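Local coordinates for suppressor protein MPT5 (PDB 5BZ1) that binds short sequence elements in the 3'-UTRs of target mRNAs through its Pumilio repeats, regulating them after transcription and lowering expression of HO, at residues Thr172-Lys177 with Cys181-Leu186; Thr134-Leu139 with His143-Cys148; Val200-Phe205 with Asn216-Phe221; Ser155-Ile160 with Leu187-Leu192. One frame throughout, in Å; residues are numbered along the deposited sequence.

Contact 1: residues Thr172-Lys177 with Cys181-Leu186; sequences TISTHK and CVLQKL. With nucleotides of chain B.
Ser174 and Leu183 meet where the short helix ending at Ser174 presses on the longer one carrying Cys181-Leu186, with OG of Ser174 3.4 Å from CD2 of Leu183. The hydroxyl already bonds to the backbone carbonyl of Ile170, so the methyl packs on an oxygen whose polarity is met within its own helix. Next to it CG2 of Ile173 lies 4.3 Å from CB of Leu183. Ile164 and Ile218, from helices 158-165 and 215-223, touch Leu183 as well, and the Ile173-Leu183 side is apolar apart from that hydroxyl.

Both segments belong to Pumilio repeat 5, and the second supplies side chains to the RNA-reading face of the PUF domain. Toward that face the packing thins: the carbonyl O of Lys177 stands 3.7 Å from SG of Cys181, while Lys177 itself is exposed and brings only its aliphatic CG to within 4.0 Å of O2' of A4 in chain B. SG of Cys181 rests 3.6 Å from N3 of U5 in chain B. Gln184, extended beyond CG, directs NE2 to N1 of A4 in an almost straight bond of 2.9 Å (174°), and the same NE2 also bonds to the carbonyl of Cys180. A leucine in place of Gln184 would probably leave N1 of A4 without its donor and the Cys180 carbonyl short of a partner.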
# COMPACT_ATOMS: atom_id res chain seq x y z
N THR A 172 6.10 5.54 11.24
CA THR A 172 4.99 6.50 11.30
C THR A 172 3.94 6.22 10.23
O THR A 172 2.74 6.34 10.48
CB THR A 172 5.50 7.94 11.14
OG1 THR A 172 6.61 8.16 12.02
CG2 THR A 172 4.39 8.95 11.45
N ILE A 173 4.40 5.83 9.05
CA ILE A 173 3.52 5.55 7.92
C ILE A 173 2.93 4.14 7.93
O ILE A 173 1.71 3.97 7.79
CB ILE A 173 4.27 5.82 6.59
CG1 ILE A 173 4.48 7.32 6.40
CG2 ILE A 173 3.51 5.23 5.41
CD1 ILE A 173 5.59 7.68 5.44
N SER A 174 3.77 3.12 8.09
CA SER A 174 3.33 1.73 7.99
C SER A 174 2.39 1.30 9.12
O SER A 174 1.58 0.39 8.94
CB SER A 174 4.54 0.78 7.96
OG SER A 174 5.39 1.04 6.86
N THR A 175 2.51 1.95 10.27
CA THR A 175 1.69 1.60 11.43
C THR A 175 0.47 2.50 11.55
O THR A 175 -0.22 2.50 12.58
CB THR A 175 2.50 1.68 12.74
OG1 THR A 175 2.85 3.05 13.01
CG2 THR A 175 3.76 0.84 12.64
N HIS A 176 0.20 3.27 10.50
CA HIS A 176 -0.98 4.12 10.47
C HIS A 176 -2.06 3.53 9.56
O HIS A 176 -1.77 2.98 8.50
CB HIS A 176 -0.61 5.54 10.02
CG HIS A 176 -1.70 6.54 10.20
ND1 HIS A 176 -2.76 6.66 9.32
CD2 HIS A 176 -1.91 7.48 11.15
CE1 HIS A 176 -3.56 7.62 9.72
NE2 HIS A 176 -3.07 8.14 10.83
N LYS A 177 -3.31 3.66 10.00
CA LYS A 177 -4.48 3.15 9.29
C LYS A 177 -4.53 3.56 7.81
O LYS A 177 -4.81 2.73 6.94
CB LYS A 177 -5.74 3.66 10.00
CG LYS A 177 -7.05 3.08 9.51
CD LYS A 177 -8.19 4.04 9.81
CE LYS A 177 -7.96 4.82 11.11
NZ LYS A 177 -8.89 5.99 11.25
N CYS A 181 -2.17 1.90 3.73
CA CYS A 181 -2.85 1.74 2.45
C CYS A 181 -2.16 2.53 1.34
O CYS A 181 -1.98 2.04 0.23
CB CYS A 181 -4.32 2.17 2.56
SG CYS A 181 -5.30 1.12 3.66
N VAL A 182 -1.77 3.77 1.65
CA VAL A 182 -1.05 4.61 0.70
C VAL A 182 0.26 3.95 0.26
O VAL A 182 0.58 3.91 -0.94
CB VAL A 182 -0.73 5.99 1.31
CG1 VAL A 182 0.09 6.84 0.35
CG2 VAL A 182 -2.01 6.71 1.70
N LEU A 183 1.00 3.41 1.23
CA LEU A 183 2.29 2.78 0.97
C LEU A 183 2.15 1.58 0.03
O LEU A 183 3.00 1.36 -0.83
CB LEU A 183 2.95 2.35 2.28
CG LEU A 183 4.37 1.80 2.19
CD1 LEU A 183 5.28 2.78 1.47
CD2 LEU A 183 4.92 1.48 3.57
N GLN A 184 1.08 0.81 0.21
CA GLN A 184 0.81 -0.34 -0.66
C GLN A 184 0.50 0.10 -2.09
O GLN A 184 0.93 -0.54 -3.05
CB GLN A 184 -0.34 -1.18 -0.10
CG GLN A 184 0.01 -1.93 1.19
CD GLN A 184 -1.17 -2.69 1.76
OE1 GLN A 184 -1.72 -3.58 1.11
NE2 GLN A 184 -1.55 -2.35 2.98
N LYS A 185 -0.26 1.19 -2.23
CA LYS A 185 -0.56 1.76 -3.54
C LYS A 185 0.74 2.16 -4.23
O LYS A 185 0.97 1.83 -5.40
CB LYS A 185 -1.47 2.98 -3.42
CG LYS A 185 -2.81 2.71 -2.74
CD LYS A 185 -3.62 1.67 -3.48
CE LYS A 185 -4.91 1.35 -2.74
NZ LYS A 185 -5.83 2.52 -2.60
N LEU A 186 1.58 2.88 -3.50
CA LEU A 186 2.88 3.32 -4.00
C LEU A 186 3.74 2.15 -4.47
O LEU A 186 4.28 2.18 -5.58
CB LEU A 186 3.62 4.10 -2.92
CG LEU A 186 5.01 4.62 -3.30
CD1 LEU A 186 4.91 5.74 -4.33
CD2 LEU A 186 5.76 5.08 -2.07
P A B 4 -9.96 -6.87 10.16
OP1 A B 4 -11.29 -6.44 10.63
OP2 A B 4 -9.84 -7.81 9.01
O5' A B 4 -9.11 -5.58 9.79
C5' A B 4 -8.85 -4.57 10.76
C4' A B 4 -8.29 -3.33 10.11
O4' A B 4 -6.99 -3.63 9.54
C3' A B 4 -9.09 -2.79 8.94
O3' A B 4 -10.20 -2.00 9.35
C2' A B 4 -8.04 -2.00 8.16
O2' A B 4 -7.83 -0.72 8.73
C1' A B 4 -6.78 -2.86 8.38
N9 A B 4 -6.50 -3.76 7.25
C8 A B 4 -7.08 -4.98 6.96
N7 A B 4 -6.60 -5.54 5.87
C5 A B 4 -5.64 -4.64 5.41
C6 A B 4 -4.77 -4.66 4.30
N6 A B 4 -4.73 -5.65 3.40
N1 A B 4 -3.95 -3.60 4.13
C2 A B 4 -3.98 -2.61 5.03
N3 A B 4 -4.75 -2.48 6.11
C4 A B 4 -5.57 -3.54 6.25
P U B 5 -11.51 -1.90 8.43
OP1 U B 5 -12.53 -1.15 9.20
OP2 U B 5 -11.84 -3.24 7.87
O5' U B 5 -11.05 -0.98 7.21
C5' U B 5 -10.92 0.43 7.37
C4' U B 5 -11.04 1.15 6.05
O4' U B 5 -9.87 0.88 5.23
C3' U B 5 -12.25 0.76 5.20
O3' U B 5 -12.68 1.90 4.46
C2' U B 5 -11.66 -0.25 4.23
O2' U B 5 -12.39 -0.45 3.04
C1' U B 5 -10.29 0.37 3.98
N1 U B 5 -9.28 -0.57 3.47
C2 U B 5 -8.51 -0.15 2.39
O2 U B 5 -8.64 0.96 1.89
N3 U B 5 -7.58 -1.06 1.94
C4 U B 5 -7.36 -2.33 2.44
O4 U B 5 -6.49 -3.04 1.92
C5 U B 5 -8.21 -2.69 3.54
C6 U B 5 -9.12 -1.83 4.01

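Contact 2: residues Thr134-Leu139 with His143-Cys148; sequences TLINDL and HVIQKC. With nucleotides of chain B.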
# COMPACT_ATOMS: atom_id res chain seq x y z
N THR A 134 2.59 13.88 7.17
CA THR A 134 1.26 14.29 7.62
C THR A 134 0.21 14.09 6.53
O THR A 134 -0.87 13.56 6.80
CB THR A 134 1.27 15.75 8.10
OG1 THR A 134 2.01 15.84 9.32
CG2 THR A 134 -0.15 16.25 8.32
N LEU A 135 0.53 14.49 5.30
CA LEU A 135 -0.37 14.29 4.16
C LEU A 135 -0.68 12.81 3.93
O LEU A 135 -1.83 12.43 3.68
CB LEU A 135 0.22 14.90 2.89
CG LEU A 135 0.22 16.43 2.84
CD1 LEU A 135 0.68 16.93 1.48
CD2 LEU A 135 -1.16 16.97 3.16
N ILE A 136 0.35 11.97 4.00
CA ILE A 136 0.21 10.53 3.78
C ILE A 136 -0.79 9.92 4.77
O ILE A 136 -1.58 9.05 4.40
CB ILE A 136 1.58 9.82 3.88
CG1 ILE A 136 2.47 10.21 2.70
CG2 ILE A 136 1.41 8.31 3.90
CD1 ILE A 136 3.90 9.72 2.81
N ASN A 137 -0.75 10.39 6.01
CA ASN A 137 -1.62 9.87 7.06
C ASN A 137 -2.92 10.64 7.27
O ASN A 137 -3.81 10.19 7.99
CB ASN A 137 -0.86 9.78 8.39
CG ASN A 137 0.16 8.66 8.40
OD1 ASN A 137 0.11 7.76 7.57
ND2 ASN A 137 1.09 8.71 9.35
N ASP A 138 -3.03 11.81 6.64
CA ASP A 138 -4.18 12.67 6.87
C ASP A 138 -5.46 12.16 6.21
O ASP A 138 -5.44 11.67 5.08
CB ASP A 138 -3.90 14.11 6.40
CG ASP A 138 -5.04 15.06 6.72
OD1 ASP A 138 -5.13 15.52 7.88
OD2 ASP A 138 -5.84 15.34 5.81
N LEU A 139 -6.56 12.27 6.95
CA LEU A 139 -7.89 11.86 6.50
C LEU A 139 -8.23 12.39 5.10
O LEU A 139 -8.81 11.67 4.28
CB LEU A 139 -8.93 12.35 7.52
CG LEU A 139 -10.41 12.21 7.18
CD1 LEU A 139 -10.79 10.75 7.03
CD2 LEU A 139 -11.26 12.87 8.26
N HIS A 143 -5.76 11.08 0.11
CA HIS A 143 -6.42 10.92 -1.18
C HIS A 143 -5.68 11.67 -2.28
O HIS A 143 -5.63 11.22 -3.43
CB HIS A 143 -7.88 11.38 -1.10
CG HIS A 143 -8.72 10.58 -0.16
ND1 HIS A 143 -9.12 9.28 -0.43
CD2 HIS A 143 -9.26 10.89 1.04
CE1 HIS A 143 -9.84 8.83 0.57
NE2 HIS A 143 -9.95 9.79 1.48
N VAL A 144 -5.11 12.82 -1.93
CA VAL A 144 -4.29 13.59 -2.86
C VAL A 144 -3.00 12.85 -3.20
O VAL A 144 -2.60 12.77 -4.36
CB VAL A 144 -3.97 15.00 -2.31
CG1 VAL A 144 -2.95 15.71 -3.19
CG2 VAL A 144 -5.25 15.83 -2.19
N ILE A 145 -2.34 12.30 -2.18
CA ILE A 145 -1.12 11.52 -2.40
C ILE A 145 -1.42 10.32 -3.30
O ILE A 145 -0.67 10.03 -4.24
CB ILE A 145 -0.48 11.04 -1.08
CG1 ILE A 145 -0.14 12.23 -0.18
CG2 ILE A 145 0.78 10.22 -1.37
CD1 ILE A 145 0.82 13.23 -0.83
N GLN A 146 -2.52 9.63 -3.02
CA GLN A 146 -2.91 8.47 -3.82
C GLN A 146 -3.22 8.86 -5.27
O GLN A 146 -2.91 8.12 -6.20
CB GLN A 146 -4.11 7.74 -3.20
CG GLN A 146 -3.77 6.97 -1.92
CD GLN A 146 -4.94 6.16 -1.41
OE1 GLN A 146 -5.50 5.32 -2.12
NE2 GLN A 146 -5.33 6.40 -0.16
N LYS A 147 -3.84 10.03 -5.45
CA LYS A 147 -4.14 10.51 -6.79
C LYS A 147 -2.85 10.76 -7.57
O LYS A 147 -2.74 10.39 -8.74
CB LYS A 147 -5.01 11.77 -6.73
CG LYS A 147 -5.49 12.27 -8.08
CD LYS A 147 -6.43 11.28 -8.77
CE LYS A 147 -7.80 11.25 -8.11
NZ LYS A 147 -8.78 10.44 -8.89
N CYS A 148 -1.86 11.38 -6.92
CA CYS A 148 -0.54 11.58 -7.53
C CYS A 148 0.07 10.25 -7.95
O CYS A 148 0.63 10.12 -9.04
CB CYS A 148 0.41 12.27 -6.54
SG CYS A 148 0.00 13.98 -6.13
P U B 6 -14.10 2.60 4.77
OP1 U B 6 -14.68 1.96 5.98
OP2 U B 6 -14.87 2.61 3.50
O5' U B 6 -13.72 4.11 5.11
C5' U B 6 -13.15 4.46 6.37
C4' U B 6 -12.58 5.86 6.36
O4' U B 6 -11.18 5.82 5.98
C3' U B 6 -13.26 6.83 5.38
O3' U B 6 -13.28 8.14 5.96
C2' U B 6 -12.31 6.82 4.19
O2' U B 6 -12.36 7.98 3.38
C1' U B 6 -10.96 6.68 4.88
N1 U B 6 -9.90 6.11 4.03
C2 U B 6 -8.90 6.97 3.61
O2 U B 6 -8.89 8.15 3.92
N3 U B 6 -7.92 6.42 2.81
C4 U B 6 -7.85 5.10 2.40
O4 U B 6 -6.91 4.74 1.68
C5 U B 6 -8.92 4.27 2.88
C6 U B 6 -9.89 4.78 3.66
P U B 7 -14.69 8.90 6.19
OP1 U B 7 -14.43 10.15 6.96
OP2 U B 7 -15.65 7.90 6.75
O5' U B 7 -15.16 9.30 4.72
C5' U B 7 -16.43 9.90 4.49
C4' U B 7 -16.93 9.66 3.08
O4' U B 7 -16.32 10.63 2.17
C3' U B 7 -16.62 8.28 2.49
O3' U B 7 -17.68 7.88 1.62
C2' U B 7 -15.37 8.55 1.66
O2' U B 7 -15.12 7.61 0.63
C1' U B 7 -15.67 9.94 1.12
N1 U B 7 -14.50 10.72 0.70
C2 U B 7 -14.26 10.82 -0.67
O2 U B 7 -14.96 10.28 -1.50
N3 U B 7 -13.16 11.56 -1.02
C4 U B 7 -12.30 12.22 -0.16
O4 U B 7 -11.35 12.85 -0.64
C5 U B 7 -12.62 12.08 1.23
C6 U B 7 -13.68 11.35 1.61
O HOH W 1 -11.43 10.30 3.86
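Apolar contact comes first: CG1 of Ile145 lies 4.1 Å from CB of Leu135 and 4.4 Å from CG1 of Ile136, so one branch meets two successive residues of the preceding helix. CG1 points back beside the backbone N (chi1 -58°), against that helix, and Val182 of helix 179-189 touches both isoleucines.

Polar contact gathers at the other end of the helical hairpin, which in Pumilio repeat 4 presents His143 and Gln146 to the RNA. A water in the plane of the His143 ring, at its edge, lies 2.8 Å from NE2 of His143; it can donate to the carbonyl O of Leu139 at 3.0 Å and also meets O2' of U6 in chain B, joining loop, helix and ribose.

Third, the uracil of U7 in chain B lies over one face of the His143 ring, its C4 3.5 Å above the ring plane and offset toward the rim. Gln146 gives NE2 to O4 of U6 in chain B at 2.9 Å (152°), while its OE1 accepts a bond from Lys185 of the next repeat. With the amide oxygen held by a lysine, the nitrogen is likely to stay facing the base, a donor suited to uracil O4.

Contact 3: residues Val200-Phe205 with Asn216-Phe221; sequences VKIVQF and NYIIQF. With nucleotides of chain B.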
# COMPACT_ATOMS: atom_id res chain seq x y z
N VAL A 200 14.81 -1.28 2.37
CA VAL A 200 15.94 -1.12 3.27
C VAL A 200 15.45 -0.56 4.61
O VAL A 200 15.82 -1.05 5.67
CB VAL A 200 17.02 -0.19 2.67
CG1 VAL A 200 18.01 0.24 3.74
CG2 VAL A 200 17.74 -0.89 1.53
N LYS A 201 14.60 0.46 4.55
CA LYS A 201 14.06 1.07 5.75
C LYS A 201 13.08 0.14 6.48
O LYS A 201 13.06 0.08 7.71
CB LYS A 201 13.39 2.41 5.41
CG LYS A 201 13.91 3.57 6.24
CD LYS A 201 15.41 3.78 6.09
CE LYS A 201 15.94 4.77 7.11
NZ LYS A 201 17.39 5.04 6.94
N ILE A 202 12.28 -0.60 5.71
CA ILE A 202 11.34 -1.57 6.27
C ILE A 202 12.08 -2.67 7.05
O ILE A 202 11.67 -3.04 8.15
CB ILE A 202 10.45 -2.19 5.18
CG1 ILE A 202 9.34 -1.21 4.77
CG2 ILE A 202 9.83 -3.50 5.65
CD1 ILE A 202 8.54 -1.64 3.55
N VAL A 203 13.16 -3.18 6.47
CA VAL A 203 13.98 -4.20 7.13
C VAL A 203 14.67 -3.63 8.37
O VAL A 203 14.74 -4.29 9.40
CB VAL A 203 15.03 -4.80 6.16
CG1 VAL A 203 16.00 -5.71 6.90
CG2 VAL A 203 14.33 -5.56 5.04
N GLN A 204 15.15 -2.39 8.26
CA GLN A 204 15.83 -1.73 9.37
C GLN A 204 14.93 -1.61 10.60
O GLN A 204 15.39 -1.78 11.73
CB GLN A 204 16.32 -0.34 8.94
CG GLN A 204 16.87 0.51 10.08
CD GLN A 204 17.44 1.84 9.62
OE1 GLN A 204 17.52 2.12 8.43
NE2 GLN A 204 17.85 2.67 10.58
N PHE A 205 13.65 -1.36 10.37
CA PHE A 205 12.70 -1.16 11.47
C PHE A 205 11.70 -2.30 11.57
O PHE A 205 10.57 -2.12 12.05
CB PHE A 205 11.97 0.17 11.29
CG PHE A 205 12.85 1.37 11.44
CD1 PHE A 205 13.10 1.91 12.70
CD2 PHE A 205 13.45 1.95 10.34
CE1 PHE A 205 13.92 3.01 12.85
CE2 PHE A 205 14.27 3.06 10.48
CZ PHE A 205 14.50 3.59 11.73
N ASN A 216 2.08 -5.29 9.76
CA ASN A 216 2.17 -6.68 9.32
C ASN A 216 1.71 -6.85 7.87
O ASN A 216 2.22 -7.71 7.15
CB ASN A 216 1.37 -7.60 10.25
CG ASN A 216 -0.13 -7.59 9.95
OD1 ASN A 216 -0.62 -8.40 9.17
ND2 ASN A 216 -0.85 -6.66 10.58
N TYR A 217 0.77 -6.01 7.44
CA TYR A 217 0.28 -6.06 6.07
C TYR A 217 1.36 -5.60 5.08
O TYR A 217 1.43 -6.09 3.95
CB TYR A 217 -0.99 -5.23 5.91
CG TYR A 217 -2.21 -5.86 6.55
CD1 TYR A 217 -2.79 -6.99 6.00
CD2 TYR A 217 -2.77 -5.33 7.70
CE1 TYR A 217 -3.91 -7.58 6.58
CE2 TYR A 217 -3.89 -5.90 8.28
CZ TYR A 217 -4.45 -7.02 7.72
OH TYR A 217 -5.56 -7.60 8.30
N ILE A 218 2.19 -4.67 5.53
CA ILE A 218 3.28 -4.15 4.71
C ILE A 218 4.35 -5.22 4.45
O ILE A 218 4.82 -5.38 3.32
CB ILE A 218 3.92 -2.91 5.36
CG1 ILE A 218 2.91 -1.76 5.41
CG2 ILE A 218 5.15 -2.48 4.59
CD1 ILE A 218 2.28 -1.43 4.07
N ILE A 219 4.73 -5.96 5.49
CA ILE A 219 5.68 -7.05 5.33
C ILE A 219 5.13 -8.09 4.35
O ILE A 219 5.84 -8.56 3.45
CB ILE A 219 6.00 -7.76 6.66
CG1 ILE A 219 6.38 -6.75 7.74
CG2 ILE A 219 7.11 -8.78 6.46
CD1 ILE A 219 7.49 -5.80 7.32
N GLN A 220 3.86 -8.44 4.53
CA GLN A 220 3.20 -9.39 3.65
C GLN A 220 3.15 -8.89 2.20
O GLN A 220 3.29 -9.68 1.27
CB GLN A 220 1.78 -9.69 4.16
CG GLN A 220 1.74 -10.46 5.47
CD GLN A 220 0.34 -10.90 5.85
OE1 GLN A 220 -0.23 -11.79 5.22
NE2 GLN A 220 -0.22 -10.27 6.88
N PHE A 221 2.98 -7.58 2.02
CA PHE A 221 2.94 -7.01 0.68
C PHE A 221 4.29 -7.17 -0.02
O PHE A 221 4.34 -7.50 -1.21
CB PHE A 221 2.53 -5.53 0.72
CG PHE A 221 2.14 -4.99 -0.63
CD1 PHE A 221 0.81 -5.03 -1.04
CD2 PHE A 221 3.09 -4.45 -1.49
CE1 PHE A 221 0.44 -4.54 -2.29
CE2 PHE A 221 2.72 -3.96 -2.74
CZ PHE A 221 1.40 -4.01 -3.14
P U B 3 -10.02 -12.01 14.19
OP1 U B 3 -10.57 -10.86 14.95
OP2 U B 3 -10.94 -12.81 13.34
O5' U B 3 -8.81 -11.51 13.29
C5' U B 3 -9.00 -10.57 12.24
C4' U B 3 -8.07 -9.40 12.39
O4' U B 3 -6.69 -9.84 12.41
C3' U B 3 -8.11 -8.36 11.29
O3' U B 3 -9.20 -7.47 11.44
C2' U B 3 -6.75 -7.68 11.41
O2' U B 3 -6.77 -6.71 12.45
C1' U B 3 -5.86 -8.85 11.85
N1 U B 3 -5.09 -9.43 10.73
C2 U B 3 -3.89 -8.82 10.40
O2 U B 3 -3.46 -7.84 10.98
N3 U B 3 -3.21 -9.39 9.35
C4 U B 3 -3.61 -10.49 8.61
O4 U B 3 -2.89 -10.88 7.69
C5 U B 3 -4.86 -11.07 9.02
C6 U B 3 -5.55 -10.54 10.04
P A B 4 -9.96 -6.87 10.16
OP1 A B 4 -11.29 -6.44 10.63
OP2 A B 4 -9.84 -7.81 9.01
O5' A B 4 -9.11 -5.58 9.79
C5' A B 4 -8.85 -4.57 10.76
C4' A B 4 -8.29 -3.33 10.11
O4' A B 4 -6.99 -3.63 9.54
C3' A B 4 -9.09 -2.79 8.94
O3' A B 4 -10.20 -2.00 9.35
C2' A B 4 -8.04 -2.00 8.16
O2' A B 4 -7.83 -0.72 8.73
C1' A B 4 -6.78 -2.86 8.38
N9 A B 4 -6.50 -3.76 7.25
C8 A B 4 -7.08 -4.98 6.96
N7 A B 4 -6.60 -5.54 5.87
C5 A B 4 -5.64 -4.64 5.41
C6 A B 4 -4.77 -4.66 4.30
N6 A B 4 -4.73 -5.65 3.40
N1 A B 4 -3.95 -3.60 4.13
C2 A B 4 -3.98 -2.61 5.03
N3 A B 4 -4.75 -2.48 6.11
C4 A B 4 -5.57 -3.54 6.25
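Ile202 lays its CD1 over CG2 of Ile218, 3.6 Å away, the two side chains crossing at about a right angle. Its other branch, CG2, meets CD1 of Ile219 at 3.7 Å, and here the chains run alongside one another in opposite senses. One isoleucine thus grips two neighbours on the facing helix by separate methyls, and the protein-protein part of the contact is wholly hydrocarbon.

The far side of the helix Asn216-Phe221 is polar and reads RNA. Asn216, whose chi1 of 80° sets the amide against the edge of U3 in chain B, accepts from N3 of U3 through OD1 at 2.8 Å and donates to O2 of U3 through ND2. Gln220 completes the grip on the Watson-Crick edge: NE2 reaches O4 of U3 in a nearly straight bond of 2.9 Å (177°). Tyr217 lies against A4 of chain B, whose C5 is 3.4 Å above the centre of the ring, while OD1 of Asn216 is over the opposite face. A serine in place of Tyr217 would probably strip A4 of this flat platform and leave the base freer to tilt.

Asn216 and Gln220 are the edge-reading pair, and Tyr217 the stacking residue, of the Asn-Tyr-Gln set with which PUF repeats recognise uracil, here in Pumilio repeat 6. Ile202 also touches Ile170 of helix 169-174, Ile219 touches Val256 of helix 253-273, and Ile218 reaches Gln184 of helix 179-189.

Contact 4: residues Ser155-Ile160 with Leu187-Leu192; sequences SKFGFI and LSVCTL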
# COMPACT_ATOMS: atom_id res chain seq x y z
N SER A 155 8.72 8.66 -11.95
CA SER A 155 9.85 9.59 -11.99
C SER A 155 9.56 10.88 -11.21
O SER A 155 10.46 11.68 -10.98
CB SER A 155 10.21 9.93 -13.43
OG SER A 155 9.25 10.79 -14.01
N LYS A 156 8.30 11.07 -10.81
CA LYS A 156 7.90 12.26 -10.05
C LYS A 156 7.74 11.95 -8.56
O LYS A 156 7.52 12.87 -7.76
CB LYS A 156 6.57 12.81 -10.58
CG LYS A 156 6.47 12.94 -12.09
CD LYS A 156 7.40 14.01 -12.64
CE LYS A 156 7.10 14.27 -14.12
NZ LYS A 156 8.06 15.23 -14.73
N PHE A 157 7.86 10.68 -8.19
CA PHE A 157 7.56 10.24 -6.82
C PHE A 157 8.59 10.67 -5.77
O PHE A 157 8.50 10.28 -4.60
CB PHE A 157 7.41 8.71 -6.75
CG PHE A 157 6.18 8.17 -7.45
CD1 PHE A 157 5.22 9.03 -7.98
CD2 PHE A 157 5.98 6.80 -7.56
CE1 PHE A 157 4.09 8.53 -8.61
CE2 PHE A 157 4.85 6.29 -8.19
CZ PHE A 157 3.91 7.16 -8.72
N GLY A 158 9.57 11.47 -6.19
CA GLY A 158 10.68 11.88 -5.33
C GLY A 158 10.31 12.37 -3.94
O GLY A 158 10.89 11.92 -2.95
N PHE A 159 9.36 13.29 -3.85
CA PHE A 159 8.98 13.87 -2.56
C PHE A 159 8.33 12.86 -1.62
O PHE A 159 8.41 13.00 -0.39
CB PHE A 159 8.08 15.10 -2.75
CG PHE A 159 6.66 14.77 -3.11
CD1 PHE A 159 5.68 14.72 -2.12
CD2 PHE A 159 6.29 14.54 -4.43
CE1 PHE A 159 4.36 14.43 -2.44
CE2 PHE A 159 4.97 14.25 -4.76
CZ PHE A 159 4.01 14.20 -3.76
N ILE A 160 7.68 11.86 -2.19
CA ILE A 160 7.06 10.80 -1.41
C ILE A 160 8.12 9.83 -0.88
O ILE A 160 8.14 9.52 0.31
CB ILE A 160 6.01 10.03 -2.24
CG1 ILE A 160 4.95 10.98 -2.79
CG2 ILE A 160 5.36 8.95 -1.39
CD1 ILE A 160 3.94 10.32 -3.71
N LEU A 187 3.84 1.13 -3.63
CA LEU A 187 4.69 -0.03 -3.92
C LEU A 187 4.21 -0.80 -5.14
O LEU A 187 4.99 -1.48 -5.81
CB LEU A 187 4.78 -0.96 -2.71
CG LEU A 187 5.59 -0.48 -1.50
CD1 LEU A 187 5.46 -1.44 -0.34
CD2 LEU A 187 7.05 -0.30 -1.87
N SER A 188 2.92 -0.70 -5.44
CA SER A 188 2.33 -1.45 -6.55
C SER A 188 2.63 -0.82 -7.92
O SER A 188 2.46 -1.48 -8.95
CB SER A 188 0.82 -1.59 -6.37
OG SER A 188 0.17 -0.34 -6.48
N VAL A 189 3.09 0.43 -7.93
CA VAL A 189 3.34 1.12 -9.19
C VAL A 189 4.74 1.73 -9.34
O VAL A 189 5.16 2.04 -10.45
CB VAL A 189 2.30 2.25 -9.44
CG1 VAL A 189 0.90 1.68 -9.54
CG2 VAL A 189 2.38 3.29 -8.34
N CYS A 190 5.45 1.92 -8.23
CA CYS A 190 6.75 2.60 -8.28
C CYS A 190 7.85 1.71 -8.87
O CYS A 190 7.65 0.51 -9.05
CB CYS A 190 7.14 3.12 -6.89
SG CYS A 190 7.55 1.83 -5.70
N THR A 191 9.00 2.30 -9.17
CA THR A 191 10.09 1.56 -9.82
C THR A 191 10.77 0.59 -8.86
O THR A 191 10.68 0.74 -7.64
CB THR A 191 11.16 2.51 -10.40
OG1 THR A 191 12.08 2.91 -9.37
CG2 THR A 191 10.51 3.74 -11.02
N LEU A 192 11.45 -0.41 -9.42
CA LEU A 192 12.13 -1.42 -8.61
C LEU A 192 13.12 -0.78 -7.64
O LEU A 192 13.16 -1.13 -6.46
CB LEU A 192 12.82 -2.44 -9.51
CG LEU A 192 13.27 -3.75 -8.87
CD1 LEU A 192 12.26 -4.21 -7.84
CD2 LEU A 192 13.46 -4.82 -9.93
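Phe157 turns the edge of its ring to Val189 and Cys190: CE2 of Phe157 lies 3.9 Å from CG2 of Val189, and CD2 of Phe157 is 3.9 Å from CB of Cys190. The methyl and the methylene both sit near the ring plane, so the contact is made rim first, with no face overlap between these residues. A second torsion close to zero (chi2 -6°) explains the pose, since it sets the ring nearly in the plane of its own CA-CB-CG atoms and drives one ring edge forward. Val189 answers by holding CG2 between its backbone N and carbonyl carbon, and its side chain meets the phenyl at about a right angle.

The next shell keeps the ring in place. Leu186 packs on it through a methyl, the backbone carbonyl O of Cys148 lies 3.8 Å from CE1 of Phe157, and Gln194 touches the same side chain. Val189 leans on Ile149 of helix 141-151, and Cys190 on Ile195 of helix 192-204.

Farther out, polar groups fix the chain just beyond Cys190. The backbone N of Thr191 bonds to OE1 of Gln194, while OG1 of Thr191 caps a backbone N of the helix that follows, a reciprocal arrangement resembling a capping box.

The nearest atom of this contact lies about 11 Å from the bound RNA. This is the apolar seam between consecutive repeats of an all-helical solenoid, Pumilio 4 meeting Pumilio 5 in the PUF domain.

In the fold
All four contacts are largely buried, but they face different ways. Contacts 1 and 2 are equivalent hairpins of adjacent repeats, and their polar ends, like that of contact 3, open onto the RNA; contact 4 stays apolar and lies off the nucleic acid. Contacts 1 and 4 share helix 179-189, one using its RNA-facing part and the other its far end. A probable hydrogen bond from Asn137 ND2 to Thr172 O, 3.1 Å, links contact 2 to contact 1, whereas the joint between contacts 1 and 3 is mainly apolar, Ile218 wedging against Ser174 and Leu183, with Phe221 beside Gln184. Contacts 2 and 3 do not touch, their nearest atoms being about 10 Å apart.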